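Local structure of 70 kDa protein (Xanthomonas sp., 4B2N) at residues 387-390 / 391-394; 396-399 / 400-403; 54-57 / 58-61; 639-642 / 643-646; 647-650 / 651-654. The protein is a rubber oxygenase that oxidatively degrades latex processively, a dioxygenase with two c-type hemes and probably related to cytochrome c peroxidases. All coordinates share one frame; numbering follows the deposited sequence.

Contact 1 of 5, residues 387-390 / 391-394; sequences NGSC and ASCH. With HEC (heme c), chain D.
S392 reaches back to S389 with both its backbone and its hydroxyl. The hydroxyl stands between its own N and carbonyl carbon (chi1 65°), and from there S392 OG gives its proton to S389 O at 2.6 Å, in the carbonyl plane and on a lone pair. S392 N uses the same oxygen at 3.0 Å but arrives from above that plane, so two donors grip S389 O from different directions. S389 OG adds only a weak capping bond, 3.3 Å from S392 N. C390 O also takes two donors: C393 N, and H394 N at 2.8 Å on a nearly straight approach. These bonds close the first turn of helix 391-394, and the run C390-A391-S392-C393-H394 is the CXXCH signature of a c-type heme. Both thioethers are present, C390 SG to heme CAB at 1.7 Å and C393 SG to heme CAC at 2.0 Å. H394 NE2 binds the heme iron at 2.0 Å. C390 O lies at the edge of the H394 ring, near its plane, and the bond from H394 ND1 to P504 O probably helps set the ring's rotation about the iron-NE2 bond. With these paired bonds and heme linkages, S389 to H394 form the tight part, all of it buried. G388, at a phi of 73°, is the buried bend leading to the open side, where N387 is partly exposed and held through its backbone to A60.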
# COMPACT_ATOMS: atom_id res chain seq x y z
N ASN A 387 -11.87 -22.93 -12.26
CA ASN A 387 -13.13 -22.93 -13.01
C ASN A 387 -13.41 -21.63 -13.80
O ASN A 387 -14.53 -21.40 -14.30
CB ASN A 387 -14.31 -23.35 -12.08
CG ASN A 387 -14.91 -22.18 -11.31
OD1 ASN A 387 -16.08 -22.20 -10.96
ND2 ASN A 387 -14.10 -21.19 -11.02
N GLY A 388 -12.39 -20.78 -13.95
CA GLY A 388 -12.50 -19.58 -14.79
C GLY A 388 -13.36 -18.47 -14.20
O GLY A 388 -13.67 -17.45 -14.90
N SER A 389 -13.81 -18.68 -12.95
CA SER A 389 -14.69 -17.69 -12.31
C SER A 389 -13.90 -16.65 -11.52
O SER A 389 -12.68 -16.81 -11.33
CB SER A 389 -15.65 -18.37 -11.36
OG SER A 389 -14.96 -18.85 -10.23
N CYS A 390 -14.56 -15.57 -11.10
CA CYS A 390 -13.89 -14.58 -10.19
C CYS A 390 -13.25 -15.28 -9.02
O CYS A 390 -12.12 -14.97 -8.60
CB CYS A 390 -14.94 -13.68 -9.57
SG CYS A 390 -16.08 -12.91 -10.73
N ALA A 391 -14.01 -16.24 -8.50
CA ALA A 391 -13.58 -17.05 -7.36
C ALA A 391 -12.29 -17.81 -7.58
O ALA A 391 -11.53 -17.94 -6.63
CB ALA A 391 -14.68 -17.99 -6.93
N SER A 392 -12.03 -18.29 -8.81
CA SER A 392 -10.79 -19.02 -9.12
C SER A 392 -9.52 -18.20 -8.93
O SER A 392 -8.45 -18.74 -9.05
CB SER A 392 -10.80 -19.58 -10.57
OG SER A 392 -10.81 -18.54 -11.53
N CYS A 393 -9.63 -16.91 -8.69
CA CYS A 393 -8.43 -16.08 -8.43
C CYS A 393 -8.64 -15.38 -7.16
O CYS A 393 -7.81 -15.46 -6.26
CB CYS A 393 -8.21 -15.01 -9.49
SG CYS A 393 -7.84 -15.82 -11.06
N HIS A 394 -9.75 -14.64 -7.07
CA HIS A 394 -9.93 -13.76 -5.92
C HIS A 394 -10.20 -14.46 -4.59
O HIS A 394 -9.83 -13.98 -3.51
CB HIS A 394 -11.01 -12.75 -6.23
CG HIS A 394 -10.57 -11.69 -7.15
ND1 HIS A 394 -9.90 -10.56 -6.72
CD2 HIS A 394 -10.78 -11.53 -8.49
CE1 HIS A 394 -9.68 -9.76 -7.77
NE2 HIS A 394 -10.20 -10.35 -8.86
FE HEC D . -10.10 -9.70 -10.77
CHA HEC D . -8.19 -6.98 -9.83
CHB HEC D . -13.07 -8.13 -9.56
CHC HEC D . -12.08 -12.13 -12.14
CHD HEC D . -7.30 -11.64 -10.93
NA HEC D . -10.51 -7.98 -9.78
C1A HEC D . -9.61 -6.89 -9.62
C2A HEC D . -10.29 -5.72 -9.06
C3A HEC D . -11.72 -6.07 -8.97
C4A HEC D . -11.82 -7.42 -9.49
CMA HEC D . -12.81 -5.18 -8.42
CAA HEC D . -9.65 -4.43 -8.54
CBA HEC D . -9.22 -4.86 -7.10
CGA HEC D . -8.33 -3.78 -6.46
O1A HEC D . -7.97 -2.83 -7.20
O2A HEC D . -7.98 -3.77 -5.22
NB HEC D . -12.23 -10.03 -10.83
C1B HEC D . -13.27 -9.36 -10.32
C2B HEC D . -14.60 -9.92 -10.57
C3B HEC D . -14.28 -11.12 -11.37
C4B HEC D . -12.83 -11.08 -11.46
CMB HEC D . -15.92 -9.38 -10.09
CAB HEC D . -15.23 -12.12 -11.99
CBB HEC D . -16.02 -11.59 -13.02
NC HEC D . -9.80 -11.55 -11.27
C1C HEC D . -10.68 -12.41 -11.99
C2C HEC D . -10.06 -13.62 -12.52
C3C HEC D . -8.68 -13.48 -12.15
C4C HEC D . -8.53 -12.16 -11.48
CMC HEC D . -10.73 -14.76 -13.27
CAC HEC D . -7.61 -14.48 -12.49
CBC HEC D . -7.37 -14.97 -13.72
ND HEC D . -8.18 -9.40 -10.38
C1D HEC D . -7.15 -10.23 -10.55
C2D HEC D . -5.81 -9.72 -10.29
C3D HEC D . -6.06 -8.33 -9.98
C4D HEC D . -7.51 -8.24 -10.08
CMD HEC D . -4.49 -10.45 -10.36
CAD HEC D . -5.04 -7.28 -9.61
CBD HEC D . -4.76 -6.53 -10.92
CGD HEC D . -3.77 -5.40 -10.74
O1D HEC D . -2.75 -5.31 -11.44
O2D HEC D . -4.05 -4.62 -9.85

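Contact 2 of 5, residues 396-399 / 400-403; sequences VYSP and RHAA
S398 OG and H401 ND1 meet at 2.8 Å in a hydrogen bond that either could donate, with the hydroxyl at the edge of the imidazole and in its plane. Both torsions matter here. The S398 hydroxyl sits at a chi1 of 140°, well off any staggered position, a strained setting consistent with its being drawn to the imidazole. H401 holds CG opposite its carbonyl carbon (chi1 -69°), which brings the ring back over S398; the turn about the CB-CG bond then presents ND1 to the hydroxyl, and NE2 is left for a hydrogen bond to E369.

S398 occupies the N-cap of helix 399-402. Its carbonyl oxygen receives A402 N at 2.7 Å, and P399 O receives A403 N at 3.1 Å, so the short helix is closed by two successive i to i+4 bonds. V396 covers the turn from one flank: its CG1 methyl lies 3.6 Å from A402 N and 4.1 Å from A402 CB, and it also touches H401 CB at 3.8 Å. R400 behaves differently. Only its CB stays close, 3.7 Å from S398 OG; the rest of the chain leads away, carrying NE off to L16 O.

The turn packs on the C-terminal part of helix 357-369, where H368 stacks on the H401 ring and touches both V396 and S398. Y407, from the loop that follows helix 399-402, meets H401 edge-to-face, and the N-terminal loop at L18 touches R400 and H401.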
# COMPACT_ATOMS: atom_id res chain seq x y z
N VAL A 396 -13.07 -17.59 -2.52
CA VAL A 396 -14.47 -18.01 -2.32
C VAL A 396 -15.11 -17.30 -1.12
O VAL A 396 -14.61 -17.40 0.02
CB VAL A 396 -14.52 -19.53 -2.05
CG1 VAL A 396 -15.95 -19.97 -1.73
CG2 VAL A 396 -13.99 -20.30 -3.26
N TYR A 397 -16.21 -16.57 -1.38
CA TYR A 397 -16.84 -15.75 -0.35
C TYR A 397 -18.10 -16.37 0.19
O TYR A 397 -18.43 -16.14 1.33
CB TYR A 397 -17.16 -14.32 -0.84
CG TYR A 397 -15.92 -13.55 -1.20
CD1 TYR A 397 -14.87 -13.45 -0.31
CD2 TYR A 397 -15.78 -12.99 -2.45
CE1 TYR A 397 -13.68 -12.79 -0.67
CE2 TYR A 397 -14.61 -12.37 -2.86
CZ TYR A 397 -13.57 -12.25 -1.96
OH TYR A 397 -12.43 -11.62 -2.37
N SER A 398 -18.83 -17.08 -0.66
CA SER A 398 -20.16 -17.58 -0.36
C SER A 398 -20.03 -18.77 0.61
O SER A 398 -19.27 -19.73 0.30
CB SER A 398 -20.82 -17.99 -1.68
OG SER A 398 -21.57 -19.18 -1.55
N PRO A 399 -20.70 -18.69 1.79
CA PRO A 399 -20.56 -19.81 2.72
C PRO A 399 -20.96 -21.14 2.08
O PRO A 399 -20.39 -22.18 2.37
CB PRO A 399 -21.56 -19.45 3.83
CG PRO A 399 -21.59 -17.95 3.81
CD PRO A 399 -21.57 -17.64 2.33
N ARG A 400 -21.94 -21.08 1.19
CA ARG A 400 -22.40 -22.30 0.50
C ARG A 400 -21.28 -22.92 -0.34
O ARG A 400 -21.04 -24.11 -0.26
CB ARG A 400 -23.62 -22.01 -0.35
CG ARG A 400 -24.20 -23.26 -1.01
CD ARG A 400 -25.30 -22.96 -2.02
NE ARG A 400 -26.39 -22.18 -1.45
CZ ARG A 400 -27.42 -21.69 -2.14
NH1 ARG A 400 -27.54 -21.89 -3.46
NH2 ARG A 400 -28.33 -20.96 -1.51
N HIS A 401 -20.56 -22.10 -1.11
CA HIS A 401 -19.47 -22.61 -1.91
C HIS A 401 -18.29 -22.91 -1.04
O HIS A 401 -17.54 -23.83 -1.33
CB HIS A 401 -19.15 -21.61 -2.99
CG HIS A 401 -20.24 -21.51 -4.01
ND1 HIS A 401 -21.36 -20.77 -3.82
CD2 HIS A 401 -20.36 -22.08 -5.26
CE1 HIS A 401 -22.15 -20.86 -4.89
NE2 HIS A 401 -21.57 -21.68 -5.76
N ALA A 402 -18.13 -22.15 0.07
CA ALA A 402 -17.00 -22.43 0.97
C ALA A 402 -17.04 -23.81 1.61
O ALA A 402 -15.99 -24.37 1.89
CB ALA A 402 -16.81 -21.36 2.03
N ALA A 403 -18.25 -24.33 1.83
CA ALA A 403 -18.43 -25.70 2.35
C ALA A 403 -18.37 -26.79 1.28
O ALA A 403 -18.59 -27.94 1.60
CB ALA A 403 -19.75 -25.81 3.11

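Contact 3 of 5, residues 54-57 / 58-61; sequences NSNP and NAAL
The carboxamide of N56 turns one face toward the two residues that follow P57. A59 N stands over that face, 3.5 Å from N56 CG and at nearly the same distance from the amide's oxygen and nitrogen. Nearer the rim, on the same side, N58 N donates to N56 OD1 at 2.7 Å, lying 46° out of the plane of the amide carbonyl. The other end of the group is used elsewhere, N56 ND2 giving a hydrogen bond to P405 O, so the amide is held at both its oxygen and its nitrogen. A second flat group, the N58 amide, crosses the P57 ring obliquely and stays loose, with N58 OD1 4.1 Å from P57 CG. N56 through A59 make a type I beta turn, closed by A59 N to N56 O at 3.0 Å (N-H...O 165°). The bond from N58 N to the N56 side chain adds an Asx turn over the same corner, and it depends on N56 CG lying trans to its backbone N (chi1 169°), which carries OD1 forward to N58 N. A water donates to P57 O at 3.1 Å and to A59 O at 2.8 Å, bridging a corner residue and the last residue of the turn. Q62 NE2, just after the turn, hydrogen-bonds to both N56 O and A59 O. Farther on, backbone bonds join A60 to N387 and to N406, and the side chain of L61 runs to about 6 Å from that of the heme-bound C393.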
# COMPACT_ATOMS: atom_id res chain seq x y z
N ASN A 54 -4.26 -27.61 -1.52
CA ASN A 54 -5.16 -27.82 -2.65
C ASN A 54 -5.43 -29.32 -2.77
O ASN A 54 -5.02 -29.89 -3.77
CB ASN A 54 -4.55 -27.33 -3.96
CG ASN A 54 -4.23 -25.77 -3.93
OD1 ASN A 54 -3.13 -25.31 -4.32
ND2 ASN A 54 -5.22 -25.01 -3.54
N SER A 55 -6.14 -29.91 -1.80
CA SER A 55 -6.33 -31.39 -1.74
C SER A 55 -7.21 -31.91 -2.88
O SER A 55 -7.18 -33.09 -3.17
CB SER A 55 -6.89 -31.81 -0.38
OG SER A 55 -7.99 -30.96 -0.05
N ASN A 56 -7.97 -31.03 -3.51
CA ASN A 56 -8.68 -31.40 -4.72
C ASN A 56 -8.18 -30.62 -5.95
O ASN A 56 -8.53 -29.46 -6.16
CB ASN A 56 -10.20 -31.26 -4.54
CG ASN A 56 -10.95 -31.38 -5.88
OD1 ASN A 56 -10.36 -31.78 -6.91
ND2 ASN A 56 -12.21 -31.02 -5.89
N PRO A 57 -7.37 -31.27 -6.79
CA PRO A 57 -6.74 -30.54 -7.87
C PRO A 57 -7.72 -30.10 -8.94
O PRO A 57 -7.33 -29.27 -9.76
CB PRO A 57 -5.77 -31.56 -8.47
CG PRO A 57 -6.40 -32.88 -8.19
CD PRO A 57 -7.18 -32.74 -6.91
N ASN A 58 -8.98 -30.56 -8.88
CA ASN A 58 -10.01 -30.10 -9.81
C ASN A 58 -10.91 -29.02 -9.26
O ASN A 58 -11.77 -28.53 -9.98
CB ASN A 58 -10.86 -31.25 -10.29
CG ASN A 58 -10.00 -32.31 -10.94
OD1 ASN A 58 -9.85 -33.38 -10.38
ND2 ASN A 58 -9.36 -31.97 -12.06
N ALA A 59 -10.71 -28.62 -8.01
CA ALA A 59 -11.52 -27.55 -7.42
C ALA A 59 -11.46 -26.25 -8.28
O ALA A 59 -10.49 -26.00 -9.01
CB ALA A 59 -11.09 -27.27 -5.97
N ALA A 60 -12.49 -25.42 -8.14
CA ALA A 60 -12.60 -24.11 -8.81
C ALA A 60 -11.45 -23.18 -8.46
O ALA A 60 -11.00 -22.38 -9.28
CB ALA A 60 -13.90 -23.43 -8.44
N LEU A 61 -10.97 -23.29 -7.23
CA LEU A 61 -9.88 -22.40 -6.80
C LEU A 61 -8.62 -23.17 -6.39
O LEU A 61 -8.65 -23.99 -5.46
CB LEU A 61 -10.37 -21.54 -5.64
CG LEU A 61 -9.32 -20.69 -4.88
CD1 LEU A 61 -8.62 -19.67 -5.80
CD2 LEU A 61 -9.97 -19.96 -3.73
O HOH W 1 -8.80 -26.91 -11.06

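Contact 4 of 5, residues 639-642 / 643-646; sequences GGHD and FTQS. With HEC (heme c), chain D.
F643 places CE1 over the centre of the imidazole of H641, 3.4 Å above its plane, while the same phenyl atom comes within 3.4 Å of C1C of the heme. A single ring is thus wedged between an iron ligand and the porphyrin that this ligand serves. The two aromatic planes meet obliquely, at 49° with centroids 4.5 Å apart, and H641 CA adds a CH-pi contact over the phenyl face, 4.1 Å from the F643 ring centroid. H641 has left-handed backbone angles (47°, 41°), and its CG, trans to the backbone N, carries the imidazole to the iron. T644 packs on the ring too, its CG2 3.5 Å from H641 CE1. Beyond, Q645 N donates to D642 O at 3.0 Å and closes a 3-10 turn; D642 itself forms a salt bridge with R427, and the hydroxyl of T644 bonds to V527 O. H641 NE2 binds the iron at 2.0 Å, with NE2 of H394 on the opposite side of the porphyrin, giving the bis-histidine, six-coordinate site found in many multiheme c-type cytochromes.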
# COMPACT_ATOMS: atom_id res chain seq x y z
N GLY A 639 -5.09 -1.03 -18.93
CA GLY A 639 -5.49 -2.24 -19.73
C GLY A 639 -5.39 -3.46 -18.87
O GLY A 639 -4.90 -3.38 -17.73
N GLY A 640 -5.82 -4.61 -19.38
CA GLY A 640 -5.68 -5.83 -18.57
C GLY A 640 -6.93 -6.28 -17.84
O GLY A 640 -8.00 -5.65 -17.91
N HIS A 641 -6.84 -7.43 -17.16
CA HIS A 641 -7.99 -8.02 -16.54
C HIS A 641 -9.14 -8.00 -17.56
O HIS A 641 -10.29 -7.72 -17.23
CB HIS A 641 -8.32 -7.18 -15.29
CG HIS A 641 -9.22 -7.86 -14.31
ND1 HIS A 641 -10.56 -7.95 -14.48
CD2 HIS A 641 -8.94 -8.47 -13.10
CE1 HIS A 641 -11.09 -8.56 -13.40
NE2 HIS A 641 -10.09 -8.87 -12.57
N ASP A 642 -8.81 -8.31 -18.79
CA ASP A 642 -9.72 -8.18 -19.94
C ASP A 642 -10.62 -9.36 -20.14
O ASP A 642 -11.56 -9.26 -20.97
CB ASP A 642 -8.90 -8.03 -21.22
CG ASP A 642 -8.19 -6.75 -21.28
OD1 ASP A 642 -8.88 -5.72 -21.33
OD2 ASP A 642 -6.93 -6.75 -21.29
N PHE A 643 -10.35 -10.45 -19.44
CA PHE A 643 -11.23 -11.64 -19.50
C PHE A 643 -12.65 -11.34 -19.04
O PHE A 643 -13.54 -12.10 -19.30
CB PHE A 643 -10.67 -12.78 -18.68
CG PHE A 643 -9.95 -12.31 -17.42
CD1 PHE A 643 -10.68 -11.89 -16.29
CD2 PHE A 643 -8.58 -12.32 -17.39
CE1 PHE A 643 -10.00 -11.43 -15.13
CE2 PHE A 643 -7.86 -11.80 -16.24
CZ PHE A 643 -8.58 -11.42 -15.13
N THR A 644 -12.87 -10.24 -18.33
CA THR A 644 -14.23 -9.82 -18.03
C THR A 644 -15.10 -9.37 -19.25
O THR A 644 -16.32 -9.22 -19.14
CB THR A 644 -14.21 -8.74 -16.99
OG1 THR A 644 -13.43 -7.65 -17.48
CG2 THR A 644 -13.54 -9.26 -15.74
N GLN A 645 -14.46 -9.12 -20.37
CA GLN A 645 -15.18 -8.71 -21.61
C GLN A 645 -16.20 -9.74 -22.09
O GLN A 645 -17.11 -9.38 -22.81
CB GLN A 645 -14.20 -8.49 -22.73
CG GLN A 645 -13.67 -9.80 -23.29
CD GLN A 645 -12.33 -9.63 -23.96
OE1 GLN A 645 -11.92 -8.52 -24.32
NE2 GLN A 645 -11.60 -10.74 -24.12
N SER A 646 -16.03 -11.00 -21.69
CA SER A 646 -16.90 -12.11 -22.10
C SER A 646 -18.24 -12.05 -21.33
O SER A 646 -19.20 -12.73 -21.72
CB SER A 646 -16.20 -13.45 -21.83
OG SER A 646 -16.16 -13.79 -20.41
FE HEC D . -10.10 -9.70 -10.77
CHA HEC D . -8.19 -6.98 -9.83
CHB HEC D . -13.07 -8.13 -9.56
CHC HEC D . -12.08 -12.13 -12.14
CHD HEC D . -7.30 -11.64 -10.93
NA HEC D . -10.51 -7.98 -9.78
C1A HEC D . -9.61 -6.89 -9.62
C2A HEC D . -10.29 -5.72 -9.06
C3A HEC D . -11.72 -6.07 -8.97
C4A HEC D . -11.82 -7.42 -9.49
CMA HEC D . -12.81 -5.18 -8.42
CAA HEC D . -9.65 -4.43 -8.54
CBA HEC D . -9.22 -4.86 -7.10
CGA HEC D . -8.33 -3.78 -6.46
O1A HEC D . -7.97 -2.83 -7.20
O2A HEC D . -7.98 -3.77 -5.22
NB HEC D . -12.23 -10.03 -10.83
C1B HEC D . -13.27 -9.36 -10.32
C2B HEC D . -14.60 -9.92 -10.57
C3B HEC D . -14.28 -11.12 -11.37
C4B HEC D . -12.83 -11.08 -11.46
CMB HEC D . -15.92 -9.38 -10.09
CAB HEC D . -15.23 -12.12 -11.99
CBB HEC D . -16.02 -11.59 -13.02
NC HEC D . -9.80 -11.55 -11.27
C1C HEC D . -10.68 -12.41 -11.99
C2C HEC D . -10.06 -13.62 -12.52
C3C HEC D . -8.68 -13.48 -12.15
C4C HEC D . -8.53 -12.16 -11.48
CMC HEC D . -10.73 -14.76 -13.27
CAC HEC D . -7.61 -14.48 -12.49
CBC HEC D . -7.37 -14.97 -13.72
ND HEC D . -8.18 -9.40 -10.38
C1D HEC D . -7.15 -10.23 -10.55
C2D HEC D . -5.81 -9.72 -10.29
C3D HEC D . -6.06 -8.33 -9.98
C4D HEC D . -7.51 -8.24 -10.08
CMD HEC D . -4.49 -10.45 -10.36
CAD HEC D . -5.04 -7.28 -9.61
CBD HEC D . -4.76 -6.53 -10.92
CGD HEC D . -3.77 -5.40 -10.74
O1D HEC D . -2.75 -5.31 -11.44
O2D HEC D . -4.05 -4.62 -9.85

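Contact 5 of 5, residues 647-650 / 651-654; sequences LTDS and ERWA
R652 runs back along the first turn of helix 649-660 and meets D649, T648 and L647 on the way, returning to D649 at its tip. Its CB lies 3.5 Å from D649 O, and CG, placed opposite the carbonyl carbon by chi1 (-60°), comes to 3.3 Å from T648 O. CD passes D649 OD1; NE, 3.9 Å from L647 CB, donates beyond the segment to L528 O. At CZ the guanidinium lays one face against the backbone of L647, whose O is 3.4 Å from R652 CZ, a contact over the plane and not a hydrogen bond. NH1 ends the chain in a salt bridge, 2.9 Å from D649 OD1, but the hydrogen bond within it is weak (N-H...O 128°) and the carboxylate and guanidinium planes are turned 68° apart. NH2 goes to T644 O, so the group is spread over several partners. The side chain of L647 itself touches the heme.

The N-terminus of the helix is closed by a capping box. T648 OG1 accepts from E651 N at 3.0 Å, and in return T648 N donates to E651 OE1 at 2.7 Å, on the lone pair facing away from the other carboxylate oxygen. That other oxygen, E651 OE2, pairs with R370. D649 OD2 and W653 NE1 share a water, weakly on the aspartate side.

W653 stacks on W525 of helix 524-528, which also packs against D649, R652 and, through L528, L647. On another flank E651 and A654 pack against helix 357-369.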
# COMPACT_ATOMS: atom_id res chain seq x y z
N LEU A 647 -18.30 -11.26 -20.24
CA LEU A 647 -19.52 -11.11 -19.45
C LEU A 647 -20.62 -10.41 -20.24
O LEU A 647 -20.35 -9.71 -21.20
CB LEU A 647 -19.27 -10.29 -18.17
CG LEU A 647 -18.34 -11.02 -17.25
CD1 LEU A 647 -17.83 -10.00 -16.24
CD2 LEU A 647 -19.12 -12.12 -16.51
N THR A 648 -21.87 -10.61 -19.82
CA THR A 648 -22.96 -9.82 -20.35
C THR A 648 -23.17 -8.65 -19.44
O THR A 648 -22.78 -8.71 -18.26
CB THR A 648 -24.30 -10.60 -20.50
OG1 THR A 648 -24.82 -10.96 -19.18
CG2 THR A 648 -24.17 -11.83 -21.55
N ASP A 649 -23.77 -7.58 -19.96
CA ASP A 649 -24.09 -6.46 -19.09
C ASP A 649 -24.99 -6.90 -17.93
O ASP A 649 -24.87 -6.36 -16.82
CB ASP A 649 -24.76 -5.33 -19.87
CG ASP A 649 -23.78 -4.46 -20.65
OD1 ASP A 649 -22.54 -4.66 -20.67
OD2 ASP A 649 -24.30 -3.57 -21.31
N SER A 650 -25.92 -7.84 -18.16
CA SER A 650 -26.72 -8.35 -17.06
C SER A 650 -25.89 -9.05 -15.98
O SER A 650 -26.15 -8.88 -14.77
CB SER A 650 -27.82 -9.32 -17.51
OG SER A 650 -28.70 -8.54 -18.27
N GLU A 651 -24.93 -9.86 -16.43
CA GLU A 651 -23.97 -10.48 -15.50
C GLU A 651 -23.22 -9.42 -14.73
O GLU A 651 -23.07 -9.53 -13.51
CB GLU A 651 -23.03 -11.40 -16.21
CG GLU A 651 -23.70 -12.73 -16.55
CD GLU A 651 -22.87 -13.50 -17.55
OE1 GLU A 651 -22.23 -12.90 -18.45
OE2 GLU A 651 -22.87 -14.74 -17.41
N ARG A 652 -22.79 -8.37 -15.42
CA ARG A 652 -22.03 -7.26 -14.73
C ARG A 652 -22.82 -6.56 -13.63
O ARG A 652 -22.29 -6.36 -12.51
CB ARG A 652 -21.51 -6.24 -15.75
CG ARG A 652 -20.56 -6.83 -16.78
CD ARG A 652 -20.25 -5.86 -17.90
NE ARG A 652 -19.16 -6.43 -18.68
CZ ARG A 652 -19.24 -6.74 -19.96
NH1 ARG A 652 -20.40 -6.55 -20.57
NH2 ARG A 652 -18.22 -7.32 -20.60
N TRP A 653 -24.05 -6.12 -13.90
CA TRP A 653 -24.87 -5.54 -12.82
C TRP A 653 -25.08 -6.50 -11.66
O TRP A 653 -25.06 -6.05 -10.50
CB TRP A 653 -26.23 -5.07 -13.36
CG TRP A 653 -26.08 -3.94 -14.35
CD1 TRP A 653 -26.40 -3.96 -15.68
CD2 TRP A 653 -25.54 -2.59 -14.09
NE1 TRP A 653 -26.12 -2.74 -16.30
CE2 TRP A 653 -25.62 -1.86 -15.39
CE3 TRP A 653 -25.02 -1.94 -12.99
CZ2 TRP A 653 -25.19 -0.55 -15.52
CZ3 TRP A 653 -24.61 -0.61 -13.13
CH2 TRP A 653 -24.71 0.08 -14.37
N ALA A 654 -25.26 -7.82 -11.94
CA ALA A 654 -25.47 -8.79 -10.85
C ALA A 654 -24.22 -8.90 -10.03
O ALA A 654 -24.27 -8.93 -8.77
CB ALA A 654 -25.87 -10.17 -11.38
O HOH W 2 -25.54 -1.41 -19.00

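Overall arrangement
Contacts 1 and 4 are buried and share one heme, supplying its two axial histidines; contact 1 adds the thioether cysteines, contact 4 an aromatic wedge. The other three are partly buried and belong to the surrounding framework. Contacts 2 and 5 both build helix N-termini, the first with a strained serine paired to histidine, the second with a true capping box and a salt bridge; both lean on helix 357-369. Contact 3 is a turn without helix, hydrated at its corner. It touches contact 1 through A60 and N387 and contact 2 through L61 and V396, while R652 of contact 5 bonds to T644 of contact 4.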